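Local atomic coordinates of RNA-binding protein RMD9, mitochondrial (Saccharomyces cerevisiae S288C, PDB entry 7A9X), a protein that binds the dodecameric motif 5'-AAUAA[U/C]AUUCUU-3' in the 3'-UTRs of yeast mitochondrial mRNAs and takes part in their processing or stability. Residues Phe422-Tyr427 with Arg440-Ser445; Ser362-Phe367 with Glu401-Val406. All coordinates share one frame; numbering follows the deposited sequence.

Contact 1: residues Phe422-Tyr427 with Arg440-Ser445; sequences FIDKNY and RILLKS. With nucleotides of chain B.
The phenol ring of Tyr-427 meets Leu-442 obliquely, its CE2 lying 4.4 Å from CD1 of the leucine, while Arg-434 forms a cation-pi pair with the same ring. This is a junction in the helical-hairpin solenoid of a pentatricopeptide repeat (PPR) protein: helix 417-429, assigned to the seventh repeat, leans on helix 436-445, mostly in the eighth. A second flat group, the Arg-440 guanidinium, points to the RNA and receives U11 of chain B at its edge, near its own plane. Its NH1 donates to O2 of that uracil over 2.8 Å, at an N-H...O angle of 155°. The arginine chain is extended from CG to NE, which carries its head out to the base; salt bridges from NE to Asp-480 and from NH1 to Asp-134 further fix the head.

Between the helices the junction is thin, burying 136 Å², and Leu-442 carries it. Both its methyls lie over one face of the Asp-424 carboxylate, the two side chains crossing at about a right angle, with CD1 3.6 Å from OD1 and CD2 3.8 Å from CB. With CG anti to the backbone N (chi1 -160°), the aspartate lays its carboxylate against these methyls while OD2 makes a salt bridge with Arg-460. On the RNA side Ile-441 rests on the ribose, CG1 being 3.4 Å from O4' of U11 of chain B. One turn on, Ser-445 OG donates to Ile-441 O over 2.8 Å from above the carbonyl plane, sharing that oxygen with Ser-445 N.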
loop_
_atom_site.group_PDB
_atom_site.type_symbol
_atom_site.label_atom_id
_atom_site.label_comp_id
_atom_site.label_asym_id
_atom_site.label_seq_id
_atom_site.Cartn_x
_atom_site.Cartn_y
_atom_site.Cartn_z
ATOM N N PHE A 422 18.883 17.669 -13.828
ATOM C CA PHE A 422 18.551 16.751 -14.911
ATOM C C PHE A 422 17.105 16.280 -14.804
ATOM O O PHE A 422 16.369 16.280 -15.797
ATOM C CB PHE A 422 19.521 15.569 -14.902
ATOM C CG PHE A 422 19.196 14.501 -15.912
ATOM C CD1 PHE A 422 19.487 14.682 -17.256
ATOM C CD2 PHE A 422 18.609 13.311 -15.512
ATOM C CE1 PHE A 422 19.190 13.696 -18.188
ATOM C CE2 PHE A 422 18.311 12.319 -16.434
ATOM C CZ PHE A 422 18.600 12.509 -17.773
ATOM N N ILE A 423 16.673 15.890 -13.601
ATOM C CA ILE A 423 15.300 15.430 -13.421
ATOM C C ILE A 423 14.322 16.584 -13.590
ATOM O O ILE A 423 13.272 16.436 -14.228
ATOM C CB ILE A 423 15.131 14.753 -12.048
ATOM C CG1 ILE A 423 16.062 13.550 -11.925
ATOM C CG2 ILE A 423 13.683 14.314 -11.845
ATOM C CD1 ILE A 423 15.899 12.562 -13.040
ATOM N N ASP A 424 14.644 17.746 -13.014
ATOM C CA ASP A 424 13.776 18.912 -13.147
ATOM C C ASP A 424 13.572 19.274 -14.611
ATOM O O ASP A 424 12.456 19.604 -15.029
ATOM C CB ASP A 424 14.373 20.090 -12.375
ATOM C CG ASP A 424 13.352 21.163 -12.059
ATOM O OD1 ASP A 424 12.187 21.025 -12.486
ATOM O OD2 ASP A 424 13.716 22.145 -11.374
ATOM N N LYS A 425 14.640 19.198 -15.406
ATOM C CA LYS A 425 14.542 19.475 -16.833
ATOM C C LYS A 425 13.689 18.438 -17.554
ATOM O O LYS A 425 12.962 18.780 -18.493
ATOM C CB LYS A 425 15.946 19.538 -17.433
ATOM C CG LYS A 425 16.014 19.497 -18.948
ATOM C CD LYS A 425 17.463 19.428 -19.407
ATOM C CE LYS A 425 17.577 19.196 -20.905
ATOM N NZ LYS A 425 18.994 19.003 -21.322
ATOM N N ASN A 426 13.748 17.175 -17.124
ATOM C CA ASN A 426 13.029 16.119 -17.826
ATOM C C ASN A 426 11.524 16.174 -17.598
ATOM O O ASN A 426 10.773 15.614 -18.403
ATOM C CB ASN A 426 13.576 14.750 -17.415
ATOM C CG ASN A 426 14.922 14.449 -18.049
ATOM O OD1 ASN A 426 15.675 15.358 -18.399
ATOM N ND2 ASN A 426 15.227 13.166 -18.209
ATOM N N TYR A 427 11.065 16.824 -16.524
ATOM C CA TYR A 427 9.630 17.014 -16.342
ATOM C C TYR A 427 9.030 17.782 -17.513
ATOM O O TYR A 427 7.963 17.419 -18.023
ATOM C CB TYR A 427 9.350 17.754 -15.032
ATOM C CG TYR A 427 9.558 16.934 -13.780
ATOM C CD1 TYR A 427 8.761 15.831 -13.510
ATOM C CD2 TYR A 427 10.539 17.276 -12.857
ATOM C CE1 TYR A 427 8.944 15.080 -12.362
ATOM C CE2 TYR A 427 10.731 16.533 -11.707
ATOM C CZ TYR A 427 9.931 15.437 -11.463
ATOM O OH TYR A 427 10.122 14.698 -10.317
ATOM N N ARG A 440 7.588 19.216 -4.083
ATOM C CA ARG A 440 8.033 18.888 -2.732
ATOM C C ARG A 440 9.408 18.234 -2.750
ATOM O O ARG A 440 10.282 18.592 -1.953
ATOM C CB ARG A 440 7.015 17.975 -2.047
ATOM C CG ARG A 440 5.770 18.686 -1.553
ATOM C CD ARG A 440 4.738 17.703 -1.033
ATOM N NE ARG A 440 3.568 18.387 -0.493
ATOM C CZ ARG A 440 2.451 17.773 -0.114
ATOM N NH1 ARG A 440 2.347 16.454 -0.221
ATOM N NH2 ARG A 440 1.439 18.481 0.367
ATOM N N ILE A 441 9.619 17.277 -3.657
ATOM C CA ILE A 441 10.890 16.561 -3.704
ATOM C C ILE A 441 12.005 17.475 -4.191
ATOM O O ILE A 441 13.137 17.411 -3.698
ATOM C CB ILE A 441 10.760 15.306 -4.585
ATOM C CG1 ILE A 441 9.688 14.372 -4.019
ATOM C CG2 ILE A 441 12.094 14.584 -4.683
ATOM C CD1 ILE A 441 9.269 13.285 -4.974
ATOM N N LEU A 442 11.707 18.340 -5.166
ATOM C CA LEU A 442 12.715 19.271 -5.664
ATOM C C LEU A 442 13.212 20.191 -4.555
ATOM O O LEU A 442 14.404 20.513 -4.491
ATOM C CB LEU A 442 12.150 20.082 -6.830
ATOM C CG LEU A 442 12.053 19.352 -8.172
ATOM C CD1 LEU A 442 11.170 20.120 -9.141
ATOM C CD2 LEU A 442 13.437 19.155 -8.766
ATOM N N LEU A 443 12.314 20.620 -3.666
ATOM C CA LEU A 443 12.750 21.382 -2.500
ATOM C C LEU A 443 13.544 20.506 -1.539
ATOM O O LEU A 443 14.602 20.917 -1.048
ATOM C CB LEU A 443 11.546 22.000 -1.789
ATOM C CG LEU A 443 11.847 22.757 -0.492
ATOM C CD1 LEU A 443 12.803 23.913 -0.747
ATOM C CD2 LEU A 443 10.564 23.254 0.157
ATOM N N LYS A 444 13.051 19.295 -1.265
ATOM C CA LYS A 444 13.748 18.385 -0.363
ATOM C C LYS A 444 15.149 18.059 -0.865
ATOM O O LYS A 444 16.072 17.883 -0.060
ATOM C CB LYS A 444 12.934 17.101 -0.192
ATOM C CG LYS A 444 13.490 16.117 0.830
ATOM C CD LYS A 444 12.776 14.772 0.738
ATOM C CE LYS A 444 13.035 13.907 1.962
ATOM N NZ LYS A 444 14.482 13.714 2.245
ATOM N N SER A 445 15.327 17.986 -2.188
ATOM C CA SER A 445 16.611 17.584 -2.756
ATOM C C SER A 445 17.729 18.555 -2.396
ATOM O O SER A 445 18.898 18.157 -2.352
ATOM C CB SER A 445 16.492 17.457 -4.275
ATOM O OG SER A 445 15.549 16.459 -4.631
ATOM P P U B 11 9.200 8.748 -0.667
ATOM O OP1 U B 11 10.606 8.601 -0.206
ATOM O OP2 U B 11 8.145 7.898 -0.059
ATOM O "O5'" U B 11 8.772 10.273 -0.487
ATOM C "C5'" U B 11 9.610 11.327 -0.930
ATOM C "C4'" U B 11 8.926 12.664 -0.808
ATOM O "O4'" U B 11 7.827 12.744 -1.753
ATOM C "C3'" U B 11 8.276 12.962 0.533
ATOM O "O3'" U B 11 9.197 13.393 1.517
ATOM C "C2'" U B 11 7.232 14.008 0.167
ATOM O "O2'" U B 11 7.835 15.280 -0.013
ATOM C "C1'" U B 11 6.770 13.500 -1.198
ATOM N N1 U B 11 5.580 12.628 -1.090
ATOM C C2 U B 11 4.352 13.225 -0.862
ATOM O O2 U B 11 4.204 14.430 -0.748
ATOM N N3 U B 11 3.296 12.352 -0.778
ATOM C C4 U B 11 3.346 10.977 -0.893
ATOM O O4 U B 11 2.309 10.321 -0.790
ATOM C C5 U B 11 4.650 10.439 -1.125
ATOM C C6 U B 11 5.696 11.265 -1.213
#

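Contact 2: residues Ser362-Phe367 with Glu401-Val406; sequences SLNNTF and EPFFNV. With nucleotides of chain B.
Val-406 packs directly on the backbone of the neighbouring helix, its CG1 lying 3.5 Å from Asn-364 O and 3.6 Å from Asn-365 CA. Helices 357-374 and 401-410, in consecutive PPR units, run nearly parallel here, with axes 9.1 Å apart and crossing at -21°. Deeper in the tight part, Asn-364 brings ND2 to the edge of the Phe-403 ring, 3.6 Å from CD1, the amide turned 77° to the ring. Trp-344 NE1 and Tyr-393 OH bond to OD1 and ND2 of this buried amide, and Tyr-393 also stacks on Phe-403. Looser is the RNA side, where the partly exposed Asn-365 side chain stays 4.2 Å from that of Val-406, OD1 to CG1, and lies beside C5' of U10 of chain B. The second valine methyl, CG2, touches the U10 ribose, while Ser-362 OG donates to OP1 of C8 of chain B. Asn-405 ND2 donates to O2 of U10 of chain B over 3.1 Å and to Glu-401 OE1 over 2.9 Å. If, as inferred, the repeat begins at Glu-401, Asn-405 is its fifth residue; its uracil bond is consistent with the PPR code, where asparagine there, with the repeat's last residue, tends to select pyrimidines.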
loop_
_atom_site.group_PDB
_atom_site.type_symbol
_atom_site.label_atom_id
_atom_site.label_comp_id
_atom_site.label_asym_id
_atom_site.label_seq_id
_atom_site.Cartn_x
_atom_site.Cartn_y
_atom_site.Cartn_z
ATOM N N SER A 362 4.435 2.017 -7.611
ATOM C CA SER A 362 4.904 1.049 -6.626
ATOM C C SER A 362 6.026 0.187 -7.192
ATOM O O SER A 362 6.986 -0.136 -6.481
ATOM C CB SER A 362 3.741 0.178 -6.154
ATOM O OG SER A 362 4.147 -0.701 -5.119
ATOM N N LEU A 363 5.925 -0.193 -8.470
ATOM C CA LEU A 363 6.983 -0.976 -9.103
ATOM C C LEU A 363 8.272 -0.171 -9.203
ATOM O O LEU A 363 9.351 -0.660 -8.848
ATOM C CB LEU A 363 6.540 -1.444 -10.492
ATOM C CG LEU A 363 7.594 -2.209 -11.302
ATOM C CD1 LEU A 363 7.821 -3.593 -10.714
ATOM C CD2 LEU A 363 7.223 -2.301 -12.778
ATOM N N ASN A 364 8.176 1.070 -9.685
ATOM C CA ASN A 364 9.364 1.904 -9.828
ATOM C C ASN A 364 9.990 2.229 -8.478
ATOM O O ASN A 364 11.208 2.425 -8.393
ATOM C CB ASN A 364 9.010 3.182 -10.588
ATOM C CG ASN A 364 8.613 2.908 -12.025
ATOM O OD1 ASN A 364 9.132 1.988 -12.660
ATOM N ND2 ASN A 364 7.689 3.706 -12.548
ATOM N N ASN A 365 9.181 2.281 -7.417
ATOM C CA ASN A 365 9.726 2.482 -6.077
ATOM C C ASN A 365 10.682 1.356 -5.706
ATOM O O ASN A 365 11.807 1.602 -5.257
ATOM C CB ASN A 365 8.590 2.582 -5.059
ATOM C CG ASN A 365 9.091 2.830 -3.650
ATOM O OD1 ASN A 365 10.082 3.531 -3.443
ATOM N ND2 ASN A 365 8.409 2.250 -2.670
ATOM N N THR A 366 10.246 0.108 -5.892
ATOM C CA THR A 366 11.105 -1.034 -5.605
ATOM C C THR A 366 12.342 -1.035 -6.496
ATOM O O THR A 366 13.452 -1.305 -6.026
ATOM C CB THR A 366 10.317 -2.334 -5.782
ATOM O OG1 THR A 366 9.157 -2.306 -4.943
ATOM C CG2 THR A 366 11.173 -3.539 -5.413
ATOM N N PHE A 367 12.169 -0.712 -7.780
ATOM C CA PHE A 367 13.267 -0.808 -8.737
ATOM C C PHE A 367 14.336 0.248 -8.472
ATOM O O PHE A 367 15.532 -0.063 -8.434
ATOM C CB PHE A 367 12.725 -0.681 -10.161
ATOM C CG PHE A 367 13.791 -0.560 -11.208
ATOM C CD1 PHE A 367 14.639 -1.625 -11.478
ATOM C CD2 PHE A 367 13.941 0.615 -11.928
ATOM C CE1 PHE A 367 15.624 -1.520 -12.444
ATOM C CE2 PHE A 367 14.921 0.728 -12.897
ATOM C CZ PHE A 367 15.766 -0.341 -13.155
ATOM N N GLU A 401 4.690 11.048 -13.730
ATOM C CA GLU A 401 5.469 11.830 -12.778
ATOM C C GLU A 401 6.107 10.982 -11.679
ATOM O O GLU A 401 7.261 11.243 -11.315
ATOM C CB GLU A 401 4.613 12.929 -12.149
ATOM C CG GLU A 401 5.443 14.087 -11.631
ATOM C CD GLU A 401 4.747 14.872 -10.545
ATOM O OE1 GLU A 401 4.110 14.245 -9.670
ATOM O OE2 GLU A 401 4.840 16.117 -10.572
ATOM N N PRO A 402 5.414 9.988 -11.103
ATOM C CA PRO A 402 6.070 9.177 -10.062
ATOM C C PRO A 402 7.343 8.492 -10.532
ATOM O O PRO A 402 8.241 8.260 -9.715
ATOM C CB PRO A 402 4.986 8.160 -9.680
ATOM C CG PRO A 402 3.717 8.871 -9.946
ATOM C CD PRO A 402 3.978 9.658 -11.199
ATOM N N PHE A 403 7.450 8.172 -11.825
ATOM C CA PHE A 403 8.677 7.584 -12.352
ATOM C C PHE A 403 9.885 8.461 -12.037
ATOM O O PHE A 403 10.898 7.979 -11.517
ATOM C CB PHE A 403 8.546 7.366 -13.860
ATOM C CG PHE A 403 9.810 6.878 -14.520
ATOM C CD1 PHE A 403 10.175 5.542 -14.450
ATOM C CD2 PHE A 403 10.628 7.755 -15.220
ATOM C CE1 PHE A 403 11.332 5.089 -15.057
ATOM C CE2 PHE A 403 11.786 7.309 -15.830
ATOM C CZ PHE A 403 12.140 5.976 -15.750
ATOM N N PHE A 404 9.793 9.757 -12.338
ATOM C CA PHE A 404 10.884 10.673 -12.034
ATOM C C PHE A 404 10.902 11.100 -10.570
ATOM O O PHE A 404 11.973 11.440 -10.054
ATOM C CB PHE A 404 10.808 11.904 -12.940
ATOM C CG PHE A 404 11.433 11.700 -14.296
ATOM C CD1 PHE A 404 12.787 11.411 -14.412
ATOM C CD2 PHE A 404 10.675 11.812 -15.452
ATOM C CE1 PHE A 404 13.373 11.227 -15.656
ATOM C CE2 PHE A 404 11.253 11.630 -16.701
ATOM C CZ PHE A 404 12.605 11.337 -16.802
ATOM N N ASN A 405 9.751 11.083 -9.890
ATOM C CA ASN A 405 9.727 11.424 -8.470
ATOM C C ASN A 405 10.511 10.409 -7.644
ATOM O O ASN A 405 11.318 10.790 -6.786
ATOM C CB ASN A 405 8.284 11.521 -7.970
ATOM C CG ASN A 405 7.524 12.686 -8.590
ATOM O OD1 ASN A 405 8.123 13.632 -9.103
ATOM N ND2 ASN A 405 6.199 12.620 -8.540
ATOM N N VAL A 406 10.289 9.114 -7.889
ATOM C CA VAL A 406 11.042 8.078 -7.186
ATOM C C VAL A 406 12.527 8.187 -7.510
ATOM O O VAL A 406 13.380 8.120 -6.617
ATOM C CB VAL A 406 10.496 6.682 -7.539
ATOM C CG1 VAL A 406 11.348 5.606 -6.893
ATOM C CG2 VAL A 406 9.050 6.551 -7.105
ATOM P P U B 10 5.327 5.204 -1.098
ATOM O OP1 U B 10 6.359 4.805 -0.106
ATOM O OP2 U B 10 4.101 5.901 -0.631
ATOM O "O5'" U B 10 6.035 6.118 -2.196
ATOM C "C5'" U B 10 7.349 5.834 -2.658
ATOM C "C4'" U B 10 7.852 6.930 -3.563
ATOM O "O4'" U B 10 6.931 7.087 -4.670
ATOM C "C3'" U B 10 7.936 8.314 -2.931
ATOM O "O3'" U B 10 9.167 8.520 -2.257
ATOM C "C2'" U B 10 7.739 9.258 -4.114
ATOM O "O2'" U B 10 8.965 9.488 -4.791
ATOM C "C1'" U B 10 6.816 8.445 -5.026
ATOM N N1 U B 10 5.393 8.842 -4.913
ATOM C C2 U B 10 4.895 9.714 -5.862
ATOM O O2 U B 10 5.575 10.165 -6.767
ATOM N N3 U B 10 3.569 10.037 -5.713
ATOM C C4 U B 10 2.711 9.583 -4.732
ATOM O O4 U B 10 1.542 9.966 -4.730
ATOM C C5 U B 10 3.301 8.683 -3.789
ATOM C C6 U B 10 4.588 8.350 -3.911
ATOM P P A B 9 1.160 2.561 -0.224
ATOM O OP1 A B 9 1.453 3.485 0.900
ATOM O OP2 A B 9 0.295 3.031 -1.333
ATOM O "O5'" A B 9 2.545 2.078 -0.861
ATOM C "C5'" A B 9 2.610 1.547 -2.181
ATOM C "C4'" A B 9 3.377 2.427 -3.139
ATOM O "O4'" A B 9 2.592 2.614 -4.344
ATOM C "C3'" A B 9 3.700 3.839 -2.666
ATOM O "O3'" A B 9 4.892 3.877 -1.895
ATOM C "C2'" A B 9 3.799 4.627 -3.970
ATOM O "O2'" A B 9 5.074 4.451 -4.567
ATOM C "C1'" A B 9 2.760 3.922 -4.842
ATOM N N9 A B 9 1.443 4.589 -4.835
ATOM C C8 A B 9 0.336 4.207 -4.119
ATOM N N7 A B 9 -0.715 4.966 -4.311
ATOM C C5 A B 9 -0.273 5.912 -5.225
ATOM C C6 A B 9 -0.917 7.004 -5.837
ATOM N N6 A B 9 -2.188 7.337 -5.609
ATOM N N1 A B 9 -0.200 7.753 -6.702
ATOM C C2 A B 9 1.077 7.415 -6.929
ATOM N N3 A B 9 1.790 6.415 -6.415
ATOM C C4 A B 9 1.052 5.691 -5.560
ATOM P P C B 8 0.838 -2.227 -3.641
ATOM O OP1 C B 8 1.709 -1.104 -4.071
ATOM O OP2 C B 8 1.452 -3.460 -3.085
ATOM O "O5'" C B 8 -0.203 -1.704 -2.555
ATOM C "C5'" C B 8 -0.743 -0.390 -2.617
ATOM C "C4'" C B 8 -0.922 0.184 -1.234
ATOM O "O4'" C B 8 -2.011 -0.507 -0.556
ATOM C "C3'" C B 8 0.304 0.061 -0.323
ATOM O "O3'" C B 8 0.489 1.256 0.434
ATOM C "C2'" C B 8 -0.062 -1.094 0.606
ATOM O "O2'" C B 8 0.558 -1.051 1.873
ATOM C "C1'" C B 8 -1.575 -0.945 0.714
ATOM N N1 C B 8 -2.252 -2.207 1.049
ATOM C C2 C B 8 -3.061 -2.278 2.188
ATOM O O2 C B 8 -3.229 -1.265 2.882
ATOM N N3 C B 8 -3.656 -3.452 2.499
ATOM C C4 C B 8 -3.461 -4.527 1.735
ATOM N N4 C B 8 -4.072 -5.663 2.082
ATOM C C5 C B 8 -2.631 -4.486 0.578
ATOM C C6 C B 8 -2.047 -3.319 0.280
#

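How the contacts relate
Helix 401-410 ties the two contacts together: it forms half of contact 2 and, through Phe-404 and Asn-405, packs on both helices of contact 1. Tyr-427 OH probably hydrogen-bonds Asn-405 OD1 at 2.6 Å, so a residue of contact 1 would fix how the base-reading amide of contact 2 is turned. Both contacts are largely buried, but contact 2 lies nearer the chain centre, 14 against 24 Å, and buries more surface. Its chemistry is buried amide, aromatic and valine packing between near-parallel helices; contact 1 sets a leucine against an ion-paired carboxylate. Contact 2 meets C8 to U10 and contact 1 the next nucleotide, U11, all of chain B; each directs a side-chain nitrogen to a uracil O2.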